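Local coordinates for protein peroxide stress regulator PerR, FUR family (Streptococcus pyogenes, PDB 4LMY) that is a zinc-binding FUR-family transcription factor that binds DNA and probably controls genes of the peroxide stress response, at residues Asp2-Gln7 with Tyr13-Glu18; His99-Cys104 with Gly108-Phe113; Met119-Glu124 with Thr134-Ile139. All coordinates share one frame; numbering follows the deposited sequence.

Contact 1: residues Asp2-Gln7 with Tyr13-Glu18; sequences DIHSHQ and YENVLE. With ZN (zinc ion), chain E.
His-6, from the N-terminal loop, and Asn-15, on helix 12-22, meet through the zinc ion they both bind, a simple case of a metal joining a loop to a helix. The His-6 side chain leaves its CB toward the helix with chi1 at -50°, which sets CG beside the backbone N and places the ring between Glu-18 and the zinc ion, NE2 turned to the metal. Its CG and ND1 run along Glu-18, whose methylene CG is 3.6 Å from ND1 of His-6; the two side chains lie alongside one another, running antiparallel. ND1 is hydrogen-bonded to Glu-22, a turn further along the helix. On the other limb of the ring, CD2 of His-6 comes within 3.6 Å of ND2 of Asn-15. At the tip, NE2 of His-6 is 2.2 Å from the zinc ion.

The Asn-15 side chain comes across that of His-6 at about a right angle, the amide and ring planes 67° apart, and its ND2 atom is 2.2 Å from zinc. His-4 supplies another NE2 and is held from behind, where its ND1 donates in the ring plane to Asp-2 O at 2.8 Å. His-19, His-97 and His-99 complete six ligands. Amide nitrogen is a poor zinc donor, so the amide oxygen and nitrogen may be interchanged; either way, metal coordination rather than direct bonding fastens the loop to the helix.

Contact 2: residues His99-Cys104 with Gly108-Phe113; sequences HVNVVC and GKIADF. With ZN (zinc ion), chain E; ZN (zinc ion), chain F.
Phe-113 and Val-100 open the pairing of strand 98-104 with strand 110-115, an antiparallel beta hairpin with a zinc ligand near each end of its first strand. Val-100 N donates to Phe-113 O and Phe-113 N returns a bond to Val-100 O, both 2.9 Å long. At Phe-113, CG stands between the backbone N and the carbonyl carbon (chi1 67°), which swings the ring toward the neighbouring strand and brings its CE2 and CZ each to 3.6 Å from CB of Val-100. Next along, Val-102 and Ala-111 exchange a second pair of backbone bonds, and on the face they share with Phe-113 and Val-100, CG1 of Val-102 packs against CB of Ala-111. Toward the turn, Cys-104 N donates to Lys-109 O, while Gly-108 N makes a more bent bond to Cys-104 O, closing a turn consistent with a zinc knuckle.

The opposite face carries the non-hydrogen-bonded pairs, Asn-101 with Asp-112 and Val-103 with Ile-110. The Asn-101 amide reaches diagonally to Ile-110, its OD1 3.5 Å from CG2 of that residue. A water links His-99 ND1, 2.8 Å away in the ring plane, to OD1 of Asp-112, which is also hydrogen-bonded to Ser-5. This second shell should steady the imidazole whose NE2 binds one zinc ion at 2.1 Å. At the far end, SG of Cys-104 is 2.3 Å from the second zinc ion, which Cys-107, Cys-144 and Cys-147 also bind.

Strand 140-143 continues the sheet beyond strand 98-104, through backbone bonds from Asn-101 and Val-103. Tyr-131 of the second subunit packs on Val-102, Cys-104 and Ala-111, and Gln-128 of that subunit on Phe-113.

Contact 3: residues Met119-Glu124 with Thr134-Ile139; sequences MDIAKE and TRIPVI
Ile-136 packs against Ile-121 and Ala-122, a small contact between helix 118-129 and the loop that follows strand 132-135, within what is, as in other FUR-family regulators, the alpha/beta dimerisation domain. The chain leaves the helix, forms the short strand 132-135 and then passes back across the helix surface. Where it does so, CD1 of Ile-136 meets the helix through apolar contacts.

The tight part depends on that single methyl group. The Ile-136 side chain points toward the helix, and with chi2 near -176° it is extended, driving CD1 out to its full length. There it meets CG2 of Ile-121 at 3.8 Å, the two isoleucines crossing at an angle, and CB of Ala-122 at 3.9 Å. With only a methyl at Ala-122, CD1 can lie close to the helix backbone. Val-118, one turn before Ala-122, extends this apolar surface to Ile-136 and Val-138.

Past Ile-136 the two segments diverge. Lys-123 and Arg-135 both leave their backbones pointing away from the partner segment, each in an exposed position. Arg-135 is turned instead to the second subunit: its NE forms a salt bridge with Glu-105 and its guanidinium a cation-pi contact with Tyr-141, both of that chain, while its backbone joins an antiparallel ladder there. Ile-121 also packs on Phe-113 of the second subunit. Within the contact itself, the closest approach is CD1 of Ile-136 to N and CA of Ala-122, each 3.7 Å away.

Contact 1 and contact 2 touch around the zinc ion they share; they differ in that metal bonds hold the first and a backbone ladder the second. Contact 3 has neither, relying on the apolar contacts of one isoleucine methyl, and stays about 7 Å from contact 1 at the nearest atoms. It does meet contact 2, where Val-138 O and Ile-139 lie against Val-100 and Val-103, and helix 118-129 directly follows strand 110-115. All three are partly buried. Contacts 1 and 3 lie near the chain centre (about 9 and 10 Å between centres), contact 2 farther out at about 18 Å, and contacts 2 and 3 both face the second subunit extensively.

Contact 1: residues Asp2-Gln7 with Tyr13-Glu18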
ATOM      1  N   ASP B   2      14.067  -7.924   8.581  1.00 58.97           N
ATOM      2  CA  ASP B   2      14.682  -8.430   7.359  1.00 53.80           C
ATOM      3  C   ASP B   2      13.670  -9.136   6.463  1.00 49.72           C
ATOM      4  O   ASP B   2      12.693  -9.709   6.945  1.00 44.90           O
ATOM      5  CB  ASP B   2      15.847  -9.370   7.681  1.00 63.94           C
ATOM      6  CG  ASP B   2      17.173  -8.642   7.778  1.00 76.21           C
ATOM      7  OD1 ASP B   2      17.324  -7.586   7.125  1.00 74.55           O
ATOM      8  OD2 ASP B   2      18.067  -9.127   8.502  1.00 85.03           O
ATOM      9  N   ILE B   3      13.916  -9.088   5.159  1.00 43.92           N
ATOM     10  CA  ILE B   3      13.041  -9.724   4.181  1.00 44.23           C
ATOM     11  C   ILE B   3      13.032 -11.244   4.341  1.00 39.58           C
ATOM     12  O   ILE B   3      14.083 -11.880   4.384  1.00 42.18           O
ATOM     13  CB  ILE B   3      13.441  -9.340   2.741  1.00 40.14           C
ATOM     14  CG1 ILE B   3      13.254  -7.836   2.529  1.00 43.63           C
ATOM     15  CG2 ILE B   3      12.627 -10.126   1.727  1.00 45.93           C
ATOM     16  CD1 ILE B   3      13.576  -7.368   1.126  1.00 39.91           C
ATOM     17  N   HIS B   4      11.835 -11.815   4.434  1.00 33.05           N
ATOM     18  CA  HIS B   4      11.663 -13.241   4.689  1.00 34.70           C
ATOM     19  C   HIS B   4      10.294 -13.690   4.189  1.00 31.38           C
ATOM     20  O   HIS B   4       9.497 -12.872   3.728  1.00 35.33           O
ATOM     21  CB  HIS B   4      11.764 -13.514   6.190  1.00 37.55           C
ATOM     22  CG  HIS B   4      10.657 -12.899   6.990  1.00 32.46           C
ATOM     23  ND1 HIS B   4      10.705 -11.604   7.456  1.00 28.91           N
ATOM     24  CD2 HIS B   4       9.469 -13.404   7.404  1.00 31.37           C
ATOM     25  CE1 HIS B   4       9.596 -11.335   8.124  1.00 23.83           C
ATOM     26  NE2 HIS B   4       8.832 -12.412   8.108  1.00 23.40           N
ATOM     27  N   SER B   5      10.021 -14.986   4.294  1.00 32.09           N
ATOM     28  CA  SER B   5       8.730 -15.535   3.892  1.00 30.74           C
ATOM     29  C   SER B   5       8.271 -16.649   4.826  1.00 36.01           C
ATOM     30  O   SER B   5       9.090 -17.379   5.384  1.00 35.07           O
ATOM     31  CB  SER B   5       8.792 -16.063   2.457  1.00 31.06           C
ATOM     32  OG  SER B   5       7.637 -16.825   2.148  1.00 32.76           O
ATOM     33  N   HIS B   6       6.960 -16.775   4.993  1.00 32.06           N
ATOM     34  CA  HIS B   6       6.389 -17.881   5.754  1.00 32.61           C
ATOM     35  C   HIS B   6       5.675 -18.827   4.800  1.00 31.03           C
ATOM     36  O   HIS B   6       4.921 -19.706   5.224  1.00 31.97           O
ATOM     37  CB  HIS B   6       5.413 -17.369   6.813  1.00 30.93           C
ATOM     38  CG  HIS B   6       5.964 -16.265   7.659  1.00 29.96           C
ATOM     39  ND1 HIS B   6       6.717 -16.495   8.790  1.00 30.11           N
ATOM     40  CD2 HIS B   6       5.863 -14.920   7.542  1.00 27.31           C
ATOM     41  CE1 HIS B   6       7.061 -15.340   9.330  1.00 31.52           C
ATOM     42  NE2 HIS B   6       6.554 -14.367   8.592  1.00 29.38           N
ATOM     43  N   GLN B   7       5.920 -18.624   3.508  1.00 32.11           N
ATOM     44  CA  GLN B   7       5.355 -19.447   2.442  1.00 32.26           C
ATOM     45  C   GLN B   7       3.826 -19.411   2.386  1.00 29.35           C
ATOM     46  O   GLN B   7       3.193 -20.357   1.920  1.00 31.81           O
ATOM     47  CB  GLN B   7       5.876 -20.889   2.515  1.00 42.24           C
ATOM     48  CG  GLN B   7       7.355 -21.038   2.164  1.00 42.91           C
ATOM     49  CD  GLN B   7       8.275 -20.508   3.247  1.00 39.62           C
ATOM     50  OE1 GLN B   7       8.140 -20.862   4.418  1.00 45.62           O
ATOM     51  NE2 GLN B   7       9.210 -19.648   2.863  1.00 41.57           N
ATOM     52  N   TYR B  13      -1.901  -9.153  11.883  1.00 22.57           N
ATOM     53  CA  TYR B  13      -2.247  -9.936  13.067  1.00 21.72           C
ATOM     54  C   TYR B  13      -1.719 -11.363  12.986  1.00 24.32           C
ATOM     55  O   TYR B  13      -1.004 -11.822  13.881  1.00 23.57           O
ATOM     56  CB  TYR B  13      -3.765  -9.930  13.280  1.00 26.25           C
ATOM     57  CG  TYR B  13      -4.251 -10.815  14.409  1.00 22.29           C
ATOM     58  CD1 TYR B  13      -4.718 -12.097  14.157  1.00 24.59           C
ATOM     59  CD2 TYR B  13      -4.255 -10.363  15.722  1.00 22.91           C
ATOM     60  CE1 TYR B  13      -5.167 -12.912  15.179  1.00 25.46           C
ATOM     61  CE2 TYR B  13      -4.705 -11.170  16.754  1.00 22.80           C
ATOM     62  CZ  TYR B  13      -5.160 -12.442  16.476  1.00 26.57           C
ATOM     63  OH  TYR B  13      -5.607 -13.251  17.497  1.00 27.62           O
ATOM     64  N   GLU B  14      -2.064 -12.056  11.906  1.00 20.73           N
ATOM     65  CA  GLU B  14      -1.627 -13.434  11.719  1.00 22.90           C
ATOM     66  C   GLU B  14      -0.109 -13.541  11.598  1.00 20.77           C
ATOM     67  O   GLU B  14       0.477 -14.565  11.953  1.00 24.60           O
ATOM     68  CB  GLU B  14      -2.311 -14.070  10.504  1.00 21.53           C
ATOM     69  CG  GLU B  14      -3.819 -14.238  10.649  1.00 22.14           C
ATOM     70  CD  GLU B  14      -4.211 -15.190  11.771  1.00 34.26           C
ATOM     71  OE1 GLU B  14      -3.364 -15.995  12.212  1.00 36.72           O
ATOM     72  OE2 GLU B  14      -5.380 -15.136  12.209  1.00 36.27           O
ATOM     73  N   ASN B  15       0.529 -12.488  11.093  1.00 21.50           N
ATOM     74  CA  ASN B  15       1.984 -12.480  11.006  1.00 20.36           C
ATOM     75  C   ASN B  15       2.635 -12.479  12.381  1.00 22.54           C
ATOM     76  O   ASN B  15       3.578 -13.229  12.624  1.00 23.88           O
ATOM     77  CB  ASN B  15       2.493 -11.293  10.191  1.00 21.51           C
ATOM     78  CG  ASN B  15       4.005 -11.207  10.186  1.00 24.36           C
ATOM     79  OD1 ASN B  15       4.596 -10.380  10.880  1.00 28.05           O
ATOM     80  ND2 ASN B  15       4.641 -12.076   9.413  1.00 19.70           N
ATOM     81  N   VAL B  16       2.130 -11.632  13.273  1.00 22.41           N
ATOM     82  CA  VAL B  16       2.659 -11.563  14.633  1.00 22.19           C
ATOM     83  C   VAL B  16       2.580 -12.930  15.302  1.00 23.84           C
ATOM     84  O   VAL B  16       3.559 -13.409  15.878  1.00 25.60           O
ATOM     85  CB  VAL B  16       1.909 -10.529  15.489  1.00 23.79           C
ATOM     86  CG1 VAL B  16       2.400 -10.581  16.928  1.00 25.65           C
ATOM     87  CG2 VAL B  16       2.097  -9.143  14.916  1.00 22.21           C
ATOM     88  N   LEU B  17       1.414 -13.563  15.201  1.00 22.68           N
ATOM     89  CA  LEU B  17       1.192 -14.864  15.816  1.00 26.46           C
ATOM     90  C   LEU B  17       2.136 -15.916  15.246  1.00 26.69           C
ATOM     91  O   LEU B  17       2.681 -16.733  15.986  1.00 29.12           O
ATOM     92  CB  LEU B  17      -0.263 -15.308  15.644  1.00 25.94           C
ATOM     93  CG  LEU B  17      -1.324 -14.435  16.317  1.00 28.94           C
ATOM     94  CD1 LEU B  17      -2.669 -15.155  16.354  1.00 26.48           C
ATOM     95  CD2 LEU B  17      -0.882 -14.030  17.716  1.00 33.57           C
ATOM     96  N   GLU B  18       2.335 -15.889  13.931  1.00 24.12           N
ATOM     97  CA  GLU B  18       3.245 -16.829  13.284  1.00 27.23           C
ATOM     98  C   GLU B  18       4.677 -16.668  13.791  1.00 25.89           C
ATOM     99  O   GLU B  18       5.339 -17.651  14.117  1.00 31.87           O
ATOM    100  CB  GLU B  18       3.196 -16.680  11.760  1.00 29.96           C
ATOM    101  CG  GLU B  18       4.163 -17.587  11.007  1.00 33.08           C
ATOM    102  CD  GLU B  18       3.836 -19.066  11.155  1.00 44.35           C
ATOM    103  OE1 GLU B  18       4.735 -19.899  10.908  1.00 46.81           O
ATOM    104  OE2 GLU B  18       2.685 -19.399  11.507  1.00 41.03           O
TER
HETATM  105 ZN    ZN E 201       6.744 -12.228   8.766  1.00 27.31          ZN

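Contact 2: residues His99-Cys104 with Gly108-Phe113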
ATOM      1  N   HIS B  99       2.464 -10.217   4.959  1.00 21.07           N
ATOM      2  CA  HIS B  99       2.917 -10.900   3.756  1.00 21.84           C
ATOM      3  C   HIS B  99       1.779 -11.033   2.759  1.00 21.17           C
ATOM      4  O   HIS B  99       0.705 -11.530   3.090  1.00 24.25           O
ATOM      5  CB  HIS B  99       3.514 -12.261   4.105  1.00 22.05           C
ATOM      6  CG  HIS B  99       4.668 -12.172   5.051  1.00 22.78           C
ATOM      7  ND1 HIS B  99       5.979 -12.185   4.629  1.00 25.16           N
ATOM      8  CD2 HIS B  99       4.706 -12.029   6.398  1.00 25.24           C
ATOM      9  CE1 HIS B  99       6.777 -12.074   5.677  1.00 29.43           C
ATOM     10  NE2 HIS B  99       6.029 -11.973   6.761  1.00 22.13           N
ATOM     11  N   VAL B 100       2.037 -10.578   1.537  1.00 18.70           N
ATOM     12  CA  VAL B 100       1.017 -10.458   0.504  1.00 19.73           C
ATOM     13  C   VAL B 100       1.354 -11.345  -0.690  1.00 17.78           C
ATOM     14  O   VAL B 100       2.509 -11.431  -1.101  1.00 18.39           O
ATOM     15  CB  VAL B 100       0.911  -8.991   0.026  1.00 19.79           C
ATOM     16  CG1 VAL B 100      -0.158  -8.829  -1.056  1.00 19.99           C
ATOM     17  CG2 VAL B 100       0.637  -8.068   1.206  1.00 25.25           C
ATOM     18  N   ASN B 101       0.346 -12.006  -1.247  1.00 20.58           N
ATOM     19  CA  ASN B 101       0.552 -12.826  -2.436  1.00 19.74           C
ATOM     20  C   ASN B 101       0.607 -12.012  -3.722  1.00 21.17           C
ATOM     21  O   ASN B 101      -0.077 -10.998  -3.858  1.00 20.74           O
ATOM     22  CB  ASN B 101      -0.549 -13.876  -2.567  1.00 20.07           C
ATOM     23  CG  ASN B 101      -0.357 -15.040  -1.623  1.00 24.65           C
ATOM     24  OD1 ASN B 101       0.760 -15.328  -1.193  1.00 27.65           O
ATOM     25  ND2 ASN B 101      -1.445 -15.729  -1.308  1.00 25.09           N
ATOM     26  N   VAL B 102       1.428 -12.460  -4.662  1.00 19.84           N
ATOM     27  CA  VAL B 102       1.340 -11.969  -6.028  1.00 19.03           C
ATOM     28  C   VAL B 102       1.035 -13.164  -6.926  1.00 18.52           C
ATOM     29  O   VAL B 102       1.733 -14.179  -6.889  1.00 24.15           O
ATOM     30  CB  VAL B 102       2.611 -11.197  -6.478  1.00 24.38           C
ATOM     31  CG1 VAL B 102       3.859 -12.058  -6.367  1.00 31.56           C
ATOM     32  CG2 VAL B 102       2.437 -10.671  -7.894  1.00 21.75           C
ATOM     33  N   VAL B 103      -0.036 -13.056  -7.703  1.00 20.96           N
ATOM     34  CA  VAL B 103      -0.516 -14.179  -8.499  1.00 19.57           C
ATOM     35  C   VAL B 103      -0.283 -13.929  -9.981  1.00 21.96           C
ATOM     36  O   VAL B 103      -0.570 -12.842 -10.480  1.00 19.58           O
ATOM     37  CB  VAL B 103      -2.026 -14.417  -8.266  1.00 22.79           C
ATOM     38  CG1 VAL B 103      -2.495 -15.638  -9.035  1.00 21.74           C
ATOM     39  CG2 VAL B 103      -2.318 -14.568  -6.775  1.00 25.27           C
ATOM     40  N   CYS B 104       0.241 -14.928 -10.687  1.00 18.65           N
ATOM     41  CA  CYS B 104       0.480 -14.778 -12.116  1.00 19.20           C
ATOM     42  C   CYS B 104      -0.827 -14.853 -12.890  1.00 20.31           C
ATOM     43  O   CYS B 104      -1.568 -15.829 -12.780  1.00 22.56           O
ATOM     44  CB  CYS B 104       1.464 -15.825 -12.644  1.00 22.30           C
ATOM     45  SG  CYS B 104       1.853 -15.610 -14.409  1.00 22.53           S
ATOM     46  N   GLY B 108      -1.059 -18.706 -12.980  1.00 21.62           N
ATOM     47  CA  GLY B 108      -1.652 -18.840 -11.660  1.00 22.86           C
ATOM     48  C   GLY B 108      -0.666 -19.096 -10.537  1.00 26.74           C
ATOM     49  O   GLY B 108      -1.062 -19.241  -9.377  1.00 30.03           O
ATOM     50  N   LYS B 109       0.618 -19.148 -10.873  1.00 23.34           N
ATOM     51  CA  LYS B 109       1.647 -19.381  -9.870  1.00 21.99           C
ATOM     52  C   LYS B 109       1.676 -18.239  -8.864  1.00 27.59           C
ATOM     53  O   LYS B 109       1.560 -17.069  -9.230  1.00 23.21           O
ATOM     54  CB  LYS B 109       3.020 -19.559 -10.520  1.00 26.10           C
ATOM     55  CG  LYS B 109       4.078 -20.103  -9.580  1.00 34.91           C
ATOM     56  CD  LYS B 109       5.219 -20.759 -10.341  1.00 49.67           C
ATOM     57  CE  LYS B 109       6.229 -21.376  -9.383  1.00 59.49           C
ATOM     58  NZ  LYS B 109       7.051 -22.436 -10.033  1.00 57.95           N
ATOM     59  N   ILE B 110       1.827 -18.599  -7.595  1.00 23.17           N
ATOM     60  CA  ILE B 110       1.782 -17.636  -6.507  1.00 24.43           C
ATOM     61  C   ILE B 110       3.144 -17.457  -5.856  1.00 25.42           C
ATOM     62  O   ILE B 110       3.831 -18.429  -5.541  1.00 29.84           O
ATOM     63  CB  ILE B 110       0.778 -18.073  -5.420  1.00 24.95           C
ATOM     64  CG1 ILE B 110      -0.632 -18.175  -6.005  1.00 29.54           C
ATOM     65  CG2 ILE B 110       0.800 -17.103  -4.249  1.00 29.75           C
ATOM     66  CD1 ILE B 110      -1.673 -18.650  -5.011  1.00 31.66           C
ATOM     67  N   ALA B 111       3.531 -16.202  -5.670  1.00 23.71           N
ATOM     68  CA  ALA B 111       4.682 -15.862  -4.856  1.00 20.71           C
ATOM     69  C   ALA B 111       4.183 -14.915  -3.774  1.00 28.47           C
ATOM     70  O   ALA B 111       3.090 -14.363  -3.890  1.00 29.17           O
ATOM     71  CB  ALA B 111       5.755 -15.199  -5.701  1.00 25.29           C
ATOM     72  N   ASP B 112       4.963 -14.737  -2.718  1.00 25.48           N
ATOM     73  CA  ASP B 112       4.591 -13.783  -1.682  1.00 25.27           C
ATOM     74  C   ASP B 112       5.739 -12.833  -1.378  1.00 26.50           C
ATOM     75  O   ASP B 112       6.904 -13.153  -1.619  1.00 26.74           O
ATOM     76  CB  ASP B 112       4.120 -14.496  -0.410  1.00 26.88           C
ATOM     77  CG  ASP B 112       5.181 -15.400   0.182  1.00 34.24           C
ATOM     78  OD1 ASP B 112       5.987 -14.911   1.000  1.00 30.11           O
ATOM     79  OD2 ASP B 112       5.204 -16.598  -0.167  1.00 34.46           O
ATOM     80  N   PHE B 113       5.401 -11.655  -0.865  1.00 22.63           N
ATOM     81  CA  PHE B 113       6.403 -10.661  -0.506  1.00 22.73           C
ATOM     82  C   PHE B 113       6.065 -10.000   0.828  1.00 24.25           C
ATOM     83  O   PHE B 113       4.926 -10.062   1.296  1.00 22.69           O
ATOM     84  CB  PHE B 113       6.553  -9.608  -1.613  1.00 25.80           C
ATOM     85  CG  PHE B 113       5.342  -8.733  -1.795  1.00 22.45           C
ATOM     86  CD1 PHE B 113       5.306  -7.459  -1.253  1.00 24.34           C
ATOM     87  CD2 PHE B 113       4.247  -9.180  -2.514  1.00 23.70           C
ATOM     88  CE1 PHE B 113       4.197  -6.647  -1.419  1.00 27.50           C
ATOM     89  CE2 PHE B 113       3.133  -8.373  -2.686  1.00 25.68           C
ATOM     90  CZ  PHE B 113       3.111  -7.107  -2.139  1.00 28.76           C
TER
HETATM   91 ZN    ZN E 201       6.744 -12.228   8.766  1.00 27.31          ZN
HETATM   92 ZN    ZN F 202       3.229 -17.377 -14.845  1.00 23.66          ZN
HETATM   93  O   HOH W   1       7.099 -12.682   2.103  1.00 24.64           O
HETATM   94  O   HOH W   2       1.994 -17.610  -0.838  1.00 36.00           O

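Contact 3: residues Met119-Glu124 with Thr134-Ile139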
ATOM      1  N   MET B 119      -0.437  -0.990   6.256  1.00 30.39           N
ATOM      2  CA  MET B 119      -0.740  -0.350   7.528  1.00 31.77           C
ATOM      3  C   MET B 119      -0.821   1.168   7.365  1.00 33.73           C
ATOM      4  O   MET B 119      -1.634   1.831   8.009  1.00 29.23           O
ATOM      5  CB  MET B 119       0.292  -0.722   8.594  1.00 28.77           C
ATOM      6  CG  MET B 119       0.087   0.001   9.921  1.00 51.78           C
ATOM      7  SD  MET B 119      -0.144  -1.111  11.320  1.00 69.23           S
ATOM      8  CE  MET B 119      -1.542  -2.073  10.766  1.00 39.25           C
ATOM      9  N   ASP B 120       0.017   1.717   6.492  1.00 34.18           N
ATOM     10  CA  ASP B 120      -0.042   3.146   6.198  1.00 34.64           C
ATOM     11  C   ASP B 120      -1.329   3.499   5.457  1.00 29.56           C
ATOM     12  O   ASP B 120      -1.864   4.600   5.613  1.00 31.92           O
ATOM     13  CB  ASP B 120       1.190   3.595   5.405  1.00 36.20           C
ATOM     14  CG  ASP B 120       2.425   3.727   6.276  1.00 39.65           C
ATOM     15  OD1 ASP B 120       2.275   4.042   7.475  1.00 50.42           O
ATOM     16  OD2 ASP B 120       3.545   3.520   5.764  1.00 43.12           O
ATOM     17  N   ILE B 121      -1.824   2.559   4.656  1.00 28.96           N
ATOM     18  CA  ILE B 121      -3.107   2.711   3.984  1.00 26.98           C
ATOM     19  C   ILE B 121      -4.212   2.745   5.027  1.00 27.77           C
ATOM     20  O   ILE B 121      -5.133   3.551   4.946  1.00 24.97           O
ATOM     21  CB  ILE B 121      -3.379   1.543   3.014  1.00 30.70           C
ATOM     22  CG1 ILE B 121      -2.314   1.497   1.922  1.00 29.49           C
ATOM     23  CG2 ILE B 121      -4.764   1.651   2.398  1.00 32.67           C
ATOM     24  CD1 ILE B 121      -2.451   0.311   1.016  1.00 33.76           C
ATOM     25  N   ALA B 122      -4.101   1.863   6.015  1.00 25.90           N
ATOM     26  CA  ALA B 122      -5.072   1.785   7.103  1.00 26.70           C
ATOM     27  C   ALA B 122      -5.172   3.098   7.870  1.00 25.20           C
ATOM     28  O   ALA B 122      -6.266   3.534   8.234  1.00 24.59           O
ATOM     29  CB  ALA B 122      -4.713   0.654   8.051  1.00 25.80           C
ATOM     30  N   LYS B 123      -4.023   3.717   8.118  1.00 23.01           N
ATOM     31  CA  LYS B 123      -3.976   4.998   8.811  1.00 24.73           C
ATOM     32  C   LYS B 123      -4.652   6.097   7.993  1.00 22.81           C
ATOM     33  O   LYS B 123      -5.472   6.855   8.515  1.00 22.19           O
ATOM     34  CB  LYS B 123      -2.527   5.377   9.124  1.00 28.54           C
ATOM     35  CG  LYS B 123      -2.367   6.756   9.733  1.00 34.27           C
ATOM     36  CD  LYS B 123      -0.967   6.953  10.292  1.00 42.27           C
ATOM     37  CE  LYS B 123      -0.782   8.356  10.854  1.00 48.45           C
ATOM     38  NZ  LYS B 123       0.489   8.484  11.623  1.00 55.37           N
ATOM     39  N   GLU B 124      -4.305   6.182   6.711  1.00 22.06           N
ATOM     40  CA  GLU B 124      -4.915   7.170   5.827  1.00 22.32           C
ATOM     41  C   GLU B 124      -6.414   6.953   5.666  1.00 21.15           C
ATOM     42  O   GLU B 124      -7.190   7.914   5.637  1.00 22.54           O
ATOM     43  CB  GLU B 124      -4.235   7.177   4.458  1.00 25.18           C
ATOM     44  CG  GLU B 124      -2.907   7.906   4.441  1.00 29.50           C
ATOM     45  CD  GLU B 124      -3.028   9.363   4.859  1.00 30.51           C
ATOM     46  OE1 GLU B 124      -4.094   9.978   4.633  1.00 30.22           O
ATOM     47  OE2 GLU B 124      -2.050   9.894   5.418  1.00 38.23           O
ATOM     48  N   THR B 134     -11.037  -2.248   9.872  1.00 22.76           N
ATOM     49  CA  THR B 134     -11.033  -3.621  10.374  1.00 26.32           C
ATOM     50  C   THR B 134     -10.075  -4.516   9.594  1.00 28.79           C
ATOM     51  O   THR B 134      -9.386  -5.357  10.173  1.00 28.21           O
ATOM     52  CB  THR B 134     -12.439  -4.247  10.325  1.00 22.62           C
ATOM     53  OG1 THR B 134     -13.006  -4.062   9.022  1.00 25.81           O
ATOM     54  CG2 THR B 134     -13.350  -3.603  11.365  1.00 28.94           C
ATOM     55  N   ARG B 135     -10.043  -4.340   8.279  1.00 24.41           N
ATOM     56  CA  ARG B 135      -9.216  -5.178   7.420  1.00 25.53           C
ATOM     57  C   ARG B 135      -9.041  -4.563   6.037  1.00 27.59           C
ATOM     58  O   ARG B 135      -9.942  -3.909   5.509  1.00 24.82           O
ATOM     59  CB  ARG B 135      -9.838  -6.569   7.286  1.00 26.66           C
ATOM     60  CG  ARG B 135     -11.217  -6.551   6.639  1.00 26.33           C
ATOM     61  CD  ARG B 135     -11.976  -7.846   6.875  1.00 31.85           C
ATOM     62  NE  ARG B 135     -13.360  -7.745   6.416  1.00 28.64           N
ATOM     63  CZ  ARG B 135     -13.788  -8.141   5.221  1.00 29.99           C
ATOM     64  NH1 ARG B 135     -12.945  -8.678   4.349  1.00 32.77           N
ATOM     65  NH2 ARG B 135     -15.068  -8.004   4.899  1.00 37.57           N
ATOM     66  N   ILE B 136      -7.870  -4.773   5.449  1.00 24.56           N
ATOM     67  CA  ILE B 136      -7.635  -4.353   4.076  1.00 25.51           C
ATOM     68  C   ILE B 136      -7.014  -5.508   3.303  1.00 25.80           C
ATOM     69  O   ILE B 136      -5.793  -5.584   3.169  1.00 27.44           O
ATOM     70  CB  ILE B 136      -6.709  -3.121   3.991  1.00 28.89           C
ATOM     71  CG1 ILE B 136      -7.206  -2.001   4.908  1.00 26.41           C
ATOM     72  CG2 ILE B 136      -6.607  -2.632   2.552  1.00 26.26           C
ATOM     73  CD1 ILE B 136      -6.397  -0.727   4.809  1.00 33.77           C
ATOM     74  N   PRO B 137      -7.857  -6.424   2.806  1.00 27.93           N
ATOM     75  CA  PRO B 137      -7.343  -7.568   2.047  1.00 27.41           C
ATOM     76  C   PRO B 137      -6.696  -7.103   0.750  1.00 32.75           C
ATOM     77  O   PRO B 137      -7.296  -6.345  -0.010  1.00 37.76           O
ATOM     78  CB  PRO B 137      -8.600  -8.395   1.762  1.00 34.06           C
ATOM     79  CG  PRO B 137      -9.724  -7.418   1.837  1.00 34.55           C
ATOM     80  CD  PRO B 137      -9.327  -6.434   2.894  1.00 27.53           C
ATOM     81  N   VAL B 138      -5.465  -7.540   0.513  1.00 26.65           N
ATOM     82  CA  VAL B 138      -4.740  -7.133  -0.678  1.00 27.45           C
ATOM     83  C   VAL B 138      -4.121  -8.345  -1.357  1.00 25.57           C
ATOM     84  O   VAL B 138      -3.490  -9.174  -0.706  1.00 26.17           O
ATOM     85  CB  VAL B 138      -3.631  -6.118  -0.340  1.00 29.17           C
ATOM     86  CG1 VAL B 138      -2.872  -5.716  -1.590  1.00 28.07           C
ATOM     87  CG2 VAL B 138      -4.219  -4.892   0.336  1.00 32.97           C
ATOM     88  N   ILE B 139      -4.340  -8.454  -2.663  1.00 25.83           N
ATOM     89  CA  ILE B 139      -3.670  -9.451  -3.489  1.00 24.14           C
ATOM     90  C   ILE B 139      -3.124  -8.755  -4.725  1.00 30.34           C
ATOM     91  O   ILE B 139      -3.842  -8.006  -5.387  1.00 29.43           O
ATOM     92  CB  ILE B 139      -4.627 -10.566  -3.937  1.00 29.57           C
ATOM     93  CG1 ILE B 139      -5.249 -11.263  -2.726  1.00 32.51           C
ATOM     94  CG2 ILE B 139      -3.902 -11.576  -4.822  1.00 29.84           C
ATOM     95  CD1 ILE B 139      -6.184 -12.391  -3.093  1.00 34.57           C
TER